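Local coordinates for protein 2-oxoglutarate-dependent dioxygenase DAO (Oryza sativa subsp. indica, PDB 6KUN) that probably catalyses the iron- and 2-oxoglutarate-dependent oxidation of the plant hormone indole-3-acetic acid to inactive 2-oxoindole-3-acetic acid, keeping auxin levels in balance, at residues R10-G15 against E19-L24; D62-N67 against S74-P79; G190-D195 against G199-V204. One frame throughout, in Å; residues are numbered along the deposited sequence.

Interaction 1. Residues R10-G15 against E19-L24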
loop_
_atom_site.group_PDB
_atom_site.type_symbol
_atom_site.label_atom_id
_atom_site.label_comp_id
_atom_site.label_asym_id
_atom_site.label_seq_id
_atom_site.Cartn_x
_atom_site.Cartn_y
_atom_site.Cartn_z
ATOM N N ARG B 10 -10.559 19.283 -0.258
ATOM C CA ARG B 10 -9.953 20.604 -0.396
ATOM C C ARG B 10 -10.770 21.434 -1.384
ATOM O O ARG B 10 -10.989 22.631 -1.188
ATOM C CB ARG B 10 -8.495 20.473 -0.831
ATOM C CG ARG B 10 -7.762 19.280 -0.205
ATOM C CD ARG B 10 -6.293 19.107 -0.655
ATOM N NE ARG B 10 -6.157 18.264 -1.848
ATOM C CZ ARG B 10 -5.236 17.308 -2.013
ATOM N NH1 ARG B 10 -4.355 17.026 -1.045
ATOM N NH2 ARG B 10 -5.221 16.604 -3.135
ATOM N N LEU B 11 -11.252 20.797 -2.450
ATOM C CA LEU B 11 -12.037 21.498 -3.467
ATOM C C LEU B 11 -13.389 21.952 -2.905
ATOM O O LEU B 11 -13.693 23.159 -2.900
ATOM C CB LEU B 11 -12.184 20.570 -4.680
ATOM C CG LEU B 11 -13.087 21.018 -5.831
ATOM C CD1 LEU B 11 -12.524 22.292 -6.428
ATOM C CD2 LEU B 11 -13.234 19.938 -6.887
ATOM N N ALA B 12 -14.168 21.013 -2.333
ATOM C CA ALA B 12 -15.491 21.331 -1.792
ATOM C C ALA B 12 -15.460 22.523 -0.843
ATOM O O ALA B 12 -14.542 22.692 -0.047
ATOM C CB ALA B 12 -16.036 20.111 -1.026
ATOM N N GLY B 13 -16.488 23.361 -0.939
ATOM C CA GLY B 13 -16.593 24.539 -0.099
ATOM C C GLY B 13 -17.254 25.437 -1.124
ATOM O O GLY B 13 -18.196 25.030 -1.804
ATOM N N GLY B 14 -17.101 26.681 -1.095
ATOM C CA GLY B 14 -17.754 27.592 -2.017
ATOM C C GLY B 14 -17.214 28.011 -3.371
ATOM O O GLY B 14 -16.061 27.737 -3.702
ATOM N N GLY B 15 -18.053 28.676 -4.157
ATOM C CA GLY B 15 -17.662 29.134 -5.477
ATOM C C GLY B 15 -17.084 28.019 -6.328
ATOM O O GLY B 15 -17.810 27.139 -6.791
ATOM N N GLU B 19 -19.697 23.133 -7.232
ATOM C CA GLU B 19 -20.057 21.914 -7.923
ATOM C C GLU B 19 -19.679 20.679 -7.113
ATOM O O GLU B 19 -20.415 19.669 -7.133
ATOM C CB GLU B 19 -19.389 21.904 -9.300
ATOM C CG GLU B 19 -19.707 20.663 -10.110
ATOM C CD GLU B 19 -18.961 20.595 -11.399
ATOM O OE1 GLU B 19 -18.109 21.483 -11.644
ATOM O OE2 GLU B 19 -19.239 19.671 -12.186
ATOM N N GLU B 20 -18.548 20.737 -6.396
ATOM C CA GLU B 20 -18.080 19.567 -5.635
ATOM C C GLU B 20 -18.962 19.344 -4.412
ATOM O O GLU B 20 -19.252 18.192 -4.041
ATOM C CB GLU B 20 -16.633 19.737 -5.212
ATOM C CG GLU B 20 -15.913 18.462 -4.722
ATOM C CD GLU B 20 -15.618 17.508 -5.840
ATOM O OE1 GLU B 20 -14.946 16.491 -5.579
ATOM O OE2 GLU B 20 -16.051 17.763 -6.984
ATOM N N THR B 21 -19.392 20.441 -3.772
ATOM C CA THR B 21 -20.297 20.350 -2.639
ATOM C C THR B 21 -21.635 19.738 -3.040
ATOM O O THR B 21 -22.222 18.943 -2.295
ATOM C CB THR B 21 -20.496 21.752 -2.060
ATOM O OG1 THR B 21 -19.261 22.199 -1.454
ATOM C CG2 THR B 21 -21.590 21.769 -1.025
ATOM N N ALA B 22 -22.132 20.105 -4.212
ATOM C CA ALA B 22 -23.362 19.519 -4.687
ATOM C C ALA B 22 -23.163 18.060 -5.055
ATOM O O ALA B 22 -24.091 17.257 -4.915
ATOM C CB ALA B 22 -23.885 20.282 -5.896
ATOM N N ARG B 23 -21.979 17.689 -5.535
ATOM C CA ARG B 23 -21.707 16.275 -5.758
ATOM C C ARG B 23 -21.715 15.524 -4.441
ATOM O O ARG B 23 -22.177 14.380 -4.377
ATOM C CB ARG B 23 -20.365 16.085 -6.469
ATOM C CG ARG B 23 -20.401 16.526 -7.940
ATOM C CD ARG B 23 -19.148 16.092 -8.699
ATOM N NE ARG B 23 -18.915 14.667 -8.561
ATOM C CZ ARG B 23 -17.845 14.130 -7.976
ATOM N NH1 ARG B 23 -16.869 14.894 -7.502
ATOM N NH2 ARG B 23 -17.764 12.834 -7.893
ATOM N N LEU B 24 -21.173 16.147 -3.394
ATOM C CA LEU B 24 -21.174 15.554 -2.059
ATOM C C LEU B 24 -22.594 15.285 -1.589
ATOM O O LEU B 24 -22.918 14.178 -1.163
ATOM C CB LEU B 24 -20.462 16.496 -1.073
ATOM C CG LEU B 24 -20.549 16.104 0.410
ATOM C CD1 LEU B 24 -20.144 14.684 0.565
ATOM C CD2 LEU B 24 -19.658 17.015 1.241
#

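Interaction 2. Residues D62-N67 against S74-P79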
loop_
_atom_site.group_PDB
_atom_site.type_symbol
_atom_site.label_atom_id
_atom_site.label_comp_id
_atom_site.label_asym_id
_atom_site.label_seq_id
_atom_site.Cartn_x
_atom_site.Cartn_y
_atom_site.Cartn_z
ATOM N N ASP B 62 -1.528 -13.406 24.763
ATOM C CA ASP B 62 -1.511 -12.804 26.089
ATOM C C ASP B 62 -1.398 -11.277 26.015
ATOM O O ASP B 62 -2.055 -10.570 26.785
ATOM C CB ASP B 62 -0.390 -13.397 26.944
ATOM C CG ASP B 62 0.968 -13.042 26.455
ATOM O OD1 ASP B 62 1.315 -13.413 25.318
ATOM O OD2 ASP B 62 1.685 -12.394 27.223
ATOM N N ALA B 63 -0.588 -10.737 25.101
ATOM C CA ALA B 63 -0.532 -9.281 24.996
ATOM C C ALA B 63 -1.896 -8.716 24.565
ATOM O O ALA B 63 -2.332 -7.668 25.056
ATOM C CB ALA B 63 0.576 -8.873 24.023
ATOM N N LYS B 64 -2.599 -9.413 23.672
ATOM C CA LYS B 64 -3.929 -8.957 23.261
ATOM C C LYS B 64 -4.911 -8.964 24.427
ATOM O O LYS B 64 -5.710 -8.021 24.587
ATOM C CB LYS B 64 -4.425 -9.817 22.088
ATOM C CG LYS B 64 -3.423 -9.776 20.943
ATOM C CD LYS B 64 -4.000 -9.852 19.523
ATOM C CE LYS B 64 -3.856 -11.218 18.925
ATOM N NZ LYS B 64 -4.120 -11.296 17.458
ATOM N N ARG B 65 -4.846 -9.980 25.288
ATOM C CA ARG B 65 -5.733 -9.996 26.451
ATOM C C ARG B 65 -5.375 -8.898 27.451
ATOM O O ARG B 65 -6.254 -8.296 28.076
ATOM C CB ARG B 65 -5.677 -11.360 27.139
ATOM C CG ARG B 65 -7.021 -12.092 27.186
ATOM C CD ARG B 65 -7.568 -12.227 28.603
ATOM N NE ARG B 65 -6.915 -13.296 29.355
ATOM C CZ ARG B 65 -7.024 -14.595 29.075
ATOM N NH1 ARG B 65 -7.751 -14.999 28.037
ATOM N NH2 ARG B 65 -6.394 -15.492 29.828
ATOM N N ARG B 66 -4.081 -8.628 27.630
ATOM C CA ARG B 66 -3.729 -7.480 28.459
ATOM C C ARG B 66 -4.246 -6.156 27.891
ATOM O O ARG B 66 -4.282 -5.154 28.618
ATOM C CB ARG B 66 -2.216 -7.438 28.633
ATOM C CG ARG B 66 -1.692 -8.610 29.502
ATOM C CD ARG B 66 -0.310 -8.365 30.061
ATOM N NE ARG B 66 0.719 -8.278 29.028
ATOM C CZ ARG B 66 1.155 -9.309 28.310
ATOM N NH1 ARG B 66 0.639 -10.520 28.503
ATOM N NH2 ARG B 66 2.101 -9.131 27.388
ATOM N N ASN B 67 -4.682 -6.140 26.635
ATOM C CA ASN B 67 -5.230 -4.939 26.031
ATOM C C ASN B 67 -6.739 -4.888 26.084
ATOM O O ASN B 67 -7.334 -3.965 25.528
ATOM C CB ASN B 67 -4.738 -4.856 24.578
ATOM C CG ASN B 67 -3.332 -4.333 24.509
ATOM O OD1 ASN B 67 -3.011 -3.310 25.134
ATOM N ND2 ASN B 67 -2.480 -5.006 23.731
ATOM N N SER B 74 -13.357 -0.227 26.507
ATOM C CA SER B 74 -12.561 -0.135 25.293
ATOM C C SER B 74 -11.307 -0.985 25.433
ATOM O O SER B 74 -10.821 -1.241 26.525
ATOM C CB SER B 74 -12.174 1.310 25.001
ATOM O OG SER B 74 -13.288 2.080 24.583
ATOM N N GLY B 75 -10.780 -1.404 24.285
ATOM C CA GLY B 75 -9.620 -2.273 24.253
ATOM C C GLY B 75 -9.803 -3.371 23.253
ATOM O O GLY B 75 -10.623 -3.290 22.353
ATOM N N TYR B 76 -9.014 -4.418 23.408
ATOM C CA TYR B 76 -9.098 -5.556 22.507
ATOM C C TYR B 76 -10.379 -6.361 22.734
ATOM O O TYR B 76 -10.893 -6.456 23.846
ATOM C CB TYR B 76 -7.862 -6.443 22.715
ATOM C CG TYR B 76 -7.848 -7.681 21.877
ATOM C CD1 TYR B 76 -7.532 -7.623 20.537
ATOM C CD2 TYR B 76 -8.138 -8.909 22.419
ATOM C CE1 TYR B 76 -7.512 -8.754 19.760
ATOM C CE2 TYR B 76 -8.120 -10.051 21.653
ATOM C CZ TYR B 76 -7.814 -9.977 20.345
ATOM O OH TYR B 76 -7.811 -11.111 19.573
ATOM N N VAL B 77 -10.892 -6.947 21.649
ATOM C CA VAL B 77 -12.078 -7.791 21.681
ATOM C C VAL B 77 -11.751 -9.047 20.872
ATOM O O VAL B 77 -11.422 -8.944 19.680
ATOM C CB VAL B 77 -13.334 -7.102 21.131
ATOM C CG1 VAL B 77 -14.604 -7.847 21.577
ATOM C CG2 VAL B 77 -13.421 -5.651 21.607
ATOM N N PRO B 78 -11.752 -10.225 21.480
ATOM C CA PRO B 78 -11.368 -11.432 20.750
ATOM C C PRO B 78 -12.515 -11.953 19.908
ATOM O O PRO B 78 -13.659 -11.501 20.044
ATOM C CB PRO B 78 -11.017 -12.427 21.872
ATOM C CG PRO B 78 -11.922 -12.028 22.960
ATOM C CD PRO B 78 -11.983 -10.512 22.909
ATOM N N PRO B 79 -12.244 -12.920 19.034
ATOM C CA PRO B 79 -13.287 -13.610 18.267
ATOM C C PRO B 79 -14.059 -14.626 19.114
ATOM O O PRO B 79 -15.252 -14.420 19.374
ATOM C CB PRO B 79 -12.497 -14.274 17.131
ATOM C CG PRO B 79 -11.113 -14.407 17.629
ATOM C CD PRO B 79 -10.876 -13.338 18.651
#

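Interaction 3. Residues G190-D195 against G199-V204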
loop_
_atom_site.group_PDB
_atom_site.type_symbol
_atom_site.label_atom_id
_atom_site.label_comp_id
_atom_site.label_asym_id
_atom_site.label_seq_id
_atom_site.Cartn_x
_atom_site.Cartn_y
_atom_site.Cartn_z
ATOM N N GLY B 190 -13.713 -6.388 -0.474
ATOM C CA GLY B 190 -14.840 -7.075 0.116
ATOM C C GLY B 190 -15.994 -6.179 0.513
ATOM O O GLY B 190 -17.121 -6.677 0.621
ATOM N N LEU B 191 -15.755 -4.890 0.761
ATOM C CA LEU B 191 -16.849 -4.008 1.153
ATOM C C LEU B 191 -17.795 -3.836 -0.022
ATOM O O LEU B 191 -17.370 -3.599 -1.157
ATOM C CB LEU B 191 -16.341 -2.642 1.617
ATOM C CG LEU B 191 -17.429 -1.652 2.054
ATOM C CD1 LEU B 191 -18.248 -2.059 3.265
ATOM C CD2 LEU B 191 -16.805 -0.287 2.308
ATOM N N GLU B 192 -19.088 -3.950 0.260
ATOM C CA GLU B 192 -20.115 -3.782 -0.754
ATOM C C GLU B 192 -21.215 -2.929 -0.135
ATOM O O GLU B 192 -21.507 -3.046 1.067
ATOM C CB GLU B 192 -20.659 -5.142 -1.198
ATOM C CG GLU B 192 -19.631 -6.064 -1.899
ATOM C CD GLU B 192 -20.271 -7.366 -2.355
ATOM O OE1 GLU B 192 -21.416 -7.639 -1.935
ATOM O OE2 GLU B 192 -19.633 -8.115 -3.131
ATOM N N VAL B 193 -21.779 -2.057 -0.933
ATOM C CA VAL B 193 -22.894 -1.215 -0.498
ATOM C C VAL B 193 -24.091 -1.446 -1.412
ATOM O O VAL B 193 -23.953 -1.694 -2.613
ATOM C CB VAL B 193 -22.511 0.280 -0.499
ATOM C CG1 VAL B 193 -21.320 0.520 0.445
ATOM C CG2 VAL B 193 -22.190 0.705 -1.906
ATOM N N LEU B 194 -25.270 -1.355 -0.819
ATOM C CA LEU B 194 -26.525 -1.460 -1.543
ATOM C C LEU B 194 -26.823 -0.130 -2.203
ATOM O O LEU B 194 -27.354 0.784 -1.568
ATOM C CB LEU B 194 -27.645 -1.839 -0.583
ATOM C CG LEU B 194 -28.918 -2.338 -1.249
ATOM C CD1 LEU B 194 -29.447 -1.400 -2.292
ATOM C CD2 LEU B 194 -28.614 -3.683 -1.885
ATOM N N ASP B 195 -26.473 -0.035 -3.495
ATOM C CA ASP B 195 -26.634 1.178 -4.269
ATOM C C ASP B 195 -28.125 1.388 -4.519
ATOM O O ASP B 195 -28.772 0.537 -5.151
ATOM C CB ASP B 195 -25.814 1.027 -5.558
ATOM C CG ASP B 195 -25.747 2.319 -6.363
ATOM O OD1 ASP B 195 -26.794 2.987 -6.468
ATOM O OD2 ASP B 195 -24.649 2.664 -6.858
ATOM N N GLY B 199 -30.206 -1.707 -6.988
ATOM C CA GLY B 199 -30.988 -2.746 -6.440
ATOM C C GLY B 199 -30.153 -3.995 -6.072
ATOM O O GLY B 199 -30.671 -4.989 -5.566
ATOM N N GLU B 200 -28.858 -3.891 -6.120
ATOM C CA GLU B 200 -27.965 -4.999 -5.962
ATOM C C GLU B 200 -26.798 -4.377 -5.198
ATOM O O GLU B 200 -26.603 -3.151 -5.178
ATOM C CB GLU B 200 -27.521 -5.972 -7.096
ATOM C CG GLU B 200 -28.669 -6.672 -7.951
ATOM C CD GLU B 200 -28.168 -7.515 -9.174
ATOM O OE1 GLU B 200 -28.690 -8.629 -9.409
ATOM O OE2 GLU B 200 -27.258 -7.059 -9.906
ATOM N N PHE B 201 -26.033 -5.199 -4.516
ATOM C CA PHE B 201 -24.823 -4.726 -3.849
ATOM C C PHE B 201 -23.722 -4.522 -4.876
ATOM O O PHE B 201 -23.598 -5.288 -5.829
ATOM C CB PHE B 201 -24.419 -5.716 -2.757
ATOM C CG PHE B 201 -25.341 -5.683 -1.569
ATOM C CD1 PHE B 201 -26.480 -6.459 -1.568
ATOM C CD2 PHE B 201 -25.111 -4.836 -0.493
ATOM C CE1 PHE B 201 -27.376 -6.413 -0.518
ATOM C CE2 PHE B 201 -26.011 -4.784 0.577
ATOM C CZ PHE B 201 -27.148 -5.573 0.553
ATOM N N VAL B 202 -22.981 -3.429 -4.724
ATOM C CA VAL B 202 -21.868 -3.105 -5.611
ATOM C C VAL B 202 -20.600 -2.985 -4.778
ATOM O O VAL B 202 -20.631 -2.426 -3.667
ATOM C CB VAL B 202 -22.123 -1.806 -6.385
ATOM C CG1 VAL B 202 -23.387 -1.944 -7.212
ATOM C CG2 VAL B 202 -22.211 -0.646 -5.421
ATOM N N PRO B 203 -19.467 -3.488 -5.263
ATOM C CA PRO B 203 -18.260 -3.451 -4.438
ATOM C C PRO B 203 -17.729 -2.035 -4.315
ATOM O O PRO B 203 -17.872 -1.197 -5.203
ATOM C CB PRO B 203 -17.284 -4.365 -5.183
ATOM C CG PRO B 203 -18.171 -5.236 -6.045
ATOM C CD PRO B 203 -19.313 -4.355 -6.441
ATOM N N VAL B 204 -17.151 -1.761 -3.148
ATOM C CA VAL B 204 -16.382 -0.538 -2.984
ATOM C C VAL B 204 -14.935 -1.020 -2.989
ATOM O O VAL B 204 -14.370 -1.359 -1.929
ATOM C CB VAL B 204 -16.780 0.216 -1.698
ATOM C CG1 VAL B 204 -16.077 1.552 -1.664
ATOM C CG2 VAL B 204 -18.291 0.394 -1.678
#

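Interaction 1. Residues R10-G15 against E19-L24
L11 and E20 meet with their side chains crossing at about a right angle. The methyl CD2 of L11 rests against both the methylenes and the carboxylate of the bent E20 chain, 3.7 Å from E20 CG and 3.6 Å from E20 CD, while L11 CG faces E20 CB at 3.8 Å. With L11 CG anti to the backbone N (chi1 174°), the isobutyl group is carried toward the helix. A12 packs beside it, its CB 4.0 Å from E20 CG. The segments join the start of helix 18-30 to the glycine-rich loop that leads into it from strand 6-8, a turn-back at the N-terminal end of the chain. Polar contact centres on T21 OG1, which lies 3.0 Å from G13 O and 3.1 Å from G13 N; the same hydroxyl also lies at G17 O. G13 is poorly ordered, so this end is less sharply defined. Charged groups line the helix side: R23 NH1 meets E20 OE2 at 3.0 Å in a salt bridge whose hydrogen bond is weak, bent to 145°, and R23 NH1 also bonds A6 O. The other oxygen, E20 OE1, accepts from D8 N.

Interaction 2. Residues D62-N67 against S74-P79
K64 lays its aliphatic chain over one face of the Y76 ring, and with it begins the contact between helix 61-66 and strand 75-77. K64 CB stands 3.7 Å from the ring centroid and 9° off the ring normal, a well-centred CH-pi contact. Bends at chi2 and chi3 bring CD back to the ring, 3.7 Å from Y76 CE1, before the chain carries NZ onward to F57 O and to a salt bridge with E87. The backbone of the same residue meets the base of the tyrosine, K64 O lying 3.3 Å from Y76 CB. Y76 places its CG anti to the backbone N (chi1 178°), which swings the ring toward the helix. R65 comes only obliquely to that ring, through its backbone N. N67, just past the helix, accepts from the strand: Y76 N donates to N67 O at 2.7 Å and 163°, with the donor well above the carbonyl plane. G75 CA sits 3.1 Å from N67 O, and a CB there would clash with that oxygen. The side chain of N67 turns elsewhere, its OD1 bonding D108 N. Replacing Y76 by alanine removes the ring, and K64 would probably lose the surface that steadies its methylenes while E87 loses its phenol partner. Y76 OH and K64 NZ both reach E87 OE2, so the acid ties together the polar ends of two side chains that meet through a CH-pi contact, consistent with the ring face and the E87 carboxylate together limiting how the lysine can turn against edge strand 75-77 of the eight-stranded mixed sheet.

Interaction 3. Residues G190-D195 against G199-V204
L194 has its CG anti to the backbone N (chi1 -165°) and F201 has its CG anti to the carbonyl carbon (chi1 -72°); from neighbouring strands, on one face of the sheet, these torsions bring a leucine methyl over the phenylalanine ring as the side chains cross. L194 CD2 comes over the centre of the F201 ring, 3.4 Å from the centroid and 15° off the normal, a close CH-pi contact. E192 shares this face. Its chain, extended beyond CG, crosses F201 at about a right angle and puts OE1 3.7 Å from F201 CB; that oxygen is held in a salt bridge by R233, which also makes a cation-pi contact with the F201 ring. V193 and V202 meet on the other face, V193 CG2 3.8 Å from V202 CG2, and V204 CG2 reaches V193 CG1 at 3.7 Å.

The backbones pair antiparallel. V193 and V202 form a hydrogen-bonded pair, V193 N to V202 O at 3.0 Å and V202 N to V193 O at 2.9 Å, flanked by the non-hydrogen-bonded pairs E192 with P203 and L194 with F201. V204 N gives L191 O a nearly straight bond of 2.7 Å, and G199 N reaches D195 O across the turn.

This is a beta hairpin, with strand 201-203 at the edge of the four-stranded antiparallel sheet of the jelly-roll core. Strand 191-194 pairs on its other side with strand 232-235, V193 and L191 pack on H232, a predicted iron ligand, and the L191 side chain lies about 5 Å from the bound 2-oxoglutarate, placing strand 191-194 beside the oxygenase active site.

In the fold
The three contacts are in series along the chain and do not touch. Interactions 1 and 2 both lie in the N-terminal part of the chain yet fall on opposite flanks of its centre, with centres 42 Å apart; both set a helix against non-helical chain, but interaction 1 is only partly buried, while interaction 2 is mostly buried. Interaction 3, nearest the chain's centre, lies in the Fe(II)/2-oxoglutarate oxygenase part and alone joins two strands. It buries 590 Å², against 246 and 219 Å² for the others. The chemistry differs accordingly: regular backbone pairing in interaction 3, one backbone bond and a CH-pi contact of lysine on tyrosine in interaction 2, and leucine on glutamate with a threonine hydroxyl at the loop backbone in interaction 1.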